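Local coordinates for protein adenylation domain (Streptomyces sp., PDB 5N9W) that is an adenylation domain of the AMP-binding family, in the ANL superfamily, with a larger N-terminal portion and a smaller C-terminal domain, at residues L288-V293 with A331-V336. Residues are numbered along the deposited sequence; the frame is centred on the assembly and turned at random.
Sequences LTPAVV and AAEDSV
Pro-290 packs its ring against the backbone of 332-334, where the chain passes from helix 327-331 to strand 335-340. Its CB points toward this link and lies 3.7 Å from Ala-332 O. CG comes closest, 3.4 Å from the same oxygen, and also touches Asp-334 O. CD lies 3.9 Å from both Glu-333 O and Glu-333 OE1. Leu-330 of helix 327-331 also touches the ring.

The Glu-333 chain bends at chi2 (-72°), which turns its carboxylate back toward Pro-290. Water 2 donates to Glu-333 OE1 at 2.5 Å and accepts weakly from Ala-291 N. Glu-333 OE2 has a long, weak ion pair with Arg-294, further along helix 290-300.

Beside the proline, Ser-335 OG donates to Leu-288 O. The modelled separation is implausibly short, so its exact length is doubtful. Water 1 accepts from Leu-288 N at 2.9 Å and donates to Ser-335 OG, making a second link between the same two residues.

Helix 290-300 is the crossover of a beta-alpha-beta unit between parallel strands 280-283 and 306-309. The contact ties its first turn to the lead-in of antiparallel strand 335-340, within the AMP-binding part of the ANL fold.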
loop_
_atom_site.group_PDB
_atom_site.type_symbol
_atom_site.label_atom_id
_atom_site.label_comp_id
_atom_site.label_asym_id
_atom_site.label_seq_id
_atom_site.Cartn_x
_atom_site.Cartn_y
_atom_site.Cartn_z
ATOM N N LEU A 288 -5.321 -10.299 4.278
ATOM C CA LEU A 288 -6.761 -10.224 4.498
ATOM C C LEU A 288 -7.307 -11.555 5.034
ATOM O O LEU A 288 -7.104 -12.593 4.424
ATOM C CB LEU A 288 -7.466 -9.850 3.193
ATOM C CG LEU A 288 -8.988 -9.747 3.111
ATOM C CD1 LEU A 288 -9.447 -8.420 3.632
ATOM C CD2 LEU A 288 -9.455 -9.961 1.673
ATOM N N THR A 289 -7.987 -11.521 6.172
ATOM C CA THR A 289 -8.635 -12.705 6.721
ATOM C C THR A 289 -10.115 -12.707 6.370
ATOM O O THR A 289 -10.741 -11.657 6.339
ATOM C CB THR A 289 -8.496 -12.766 8.251
ATOM O OG1 THR A 289 -8.687 -11.459 8.791
ATOM C CG2 THR A 289 -7.132 -13.252 8.652
ATOM N N PRO A 290 -10.685 -13.890 6.105
ATOM C CA PRO A 290 -12.134 -13.966 5.922
ATOM C C PRO A 290 -12.902 -13.231 7.015
ATOM O O PRO A 290 -13.924 -12.636 6.722
ATOM C CB PRO A 290 -12.395 -15.466 5.965
ATOM C CG PRO A 290 -11.179 -16.050 5.350
ATOM C CD PRO A 290 -10.036 -15.186 5.829
ATOM N N ALA A 291 -12.388 -13.220 8.240
ATOM C CA ALA A 291 -13.103 -12.622 9.369
ATOM C C ALA A 291 -13.463 -11.138 9.231
ATOM O O ALA A 291 -14.494 -10.723 9.753
ATOM C CB ALA A 291 -12.307 -12.824 10.638
ATOM N N VAL A 292 -12.623 -10.335 8.575
ATOM C CA VAL A 292 -12.956 -8.913 8.377
ATOM C C VAL A 292 -13.956 -8.723 7.232
ATOM O O VAL A 292 -14.586 -7.684 7.103
ATOM C CB VAL A 292 -11.713 -8.048 8.092
ATOM C CG1 VAL A 292 -11.002 -7.697 9.391
ATOM C CG2 VAL A 292 -10.791 -8.731 7.099
ATOM N N VAL A 293 -14.101 -9.748 6.411
ATOM C CA VAL A 293 -14.930 -9.655 5.229
ATOM C C VAL A 293 -16.351 -10.142 5.516
ATOM O O VAL A 293 -17.309 -9.655 4.927
ATOM C CB VAL A 293 -14.306 -10.452 4.081
ATOM C CG1 VAL A 293 -15.104 -10.283 2.817
ATOM C CG2 VAL A 293 -12.886 -9.981 3.848
ATOM N N ALA A 331 -16.062 -19.622 4.001
ATOM C CA ALA A 331 -16.253 -20.907 4.660
ATOM C C ALA A 331 -14.994 -21.361 5.415
ATOM O O ALA A 331 -15.094 -22.029 6.442
ATOM C CB ALA A 331 -16.675 -21.948 3.645
ATOM N N ALA A 332 -13.816 -20.982 4.918
ATOM C CA ALA A 332 -12.542 -21.380 5.529
ATOM C C ALA A 332 -11.810 -20.195 6.165
ATOM O O ALA A 332 -12.358 -19.116 6.282
ATOM C CB ALA A 332 -11.657 -22.038 4.499
ATOM N N GLU A 333 -10.567 -20.394 6.581
ATOM C CA GLU A 333 -9.811 -19.292 7.154
ATOM C C GLU A 333 -8.548 -18.983 6.362
ATOM O O GLU A 333 -7.751 -18.153 6.779
ATOM C CB GLU A 333 -9.449 -19.574 8.612
ATOM C CG GLU A 333 -10.610 -19.443 9.603
ATOM C CD GLU A 333 -11.047 -17.998 9.863
ATOM O OE1 GLU A 333 -10.467 -17.062 9.268
ATOM O OE2 GLU A 333 -11.977 -17.795 10.674
ATOM N N ASP A 334 -8.373 -19.631 5.218
ATOM C CA ASP A 334 -7.222 -19.347 4.361
ATOM C C ASP A 334 -7.300 -17.994 3.657
ATOM O O ASP A 334 -8.359 -17.586 3.164
ATOM C CB ASP A 334 -7.051 -20.435 3.308
ATOM C CG ASP A 334 -6.729 -21.781 3.913
ATOM O OD1 ASP A 334 -5.557 -22.001 4.298
ATOM O OD2 ASP A 334 -7.649 -22.617 4.010
ATOM N N SER A 335 -6.157 -17.315 3.603
ATOM C CA SER A 335 -6.047 -16.031 2.922
ATOM C C SER A 335 -5.685 -16.206 1.453
ATOM O O SER A 335 -4.521 -16.163 1.097
ATOM C CB SER A 335 -5.002 -15.163 3.607
ATOM O OG SER A 335 -5.356 -13.798 3.526
ATOM N N VAL A 336 -6.683 -16.401 0.602
ATOM C CA VAL A 336 -6.421 -16.598 -0.819
ATOM C C VAL A 336 -6.049 -15.276 -1.497
ATOM O O VAL A 336 -6.729 -14.268 -1.326
ATOM C CB VAL A 336 -7.629 -17.228 -1.529
ATOM C CG1 VAL A 336 -7.276 -17.587 -2.956
ATOM C CG2 VAL A 336 -8.061 -18.468 -0.809
HETATM O O HOH W 1 -4.324 -11.330 1.738
HETATM O O HOH W 2 -9.987 -14.730 10.119
#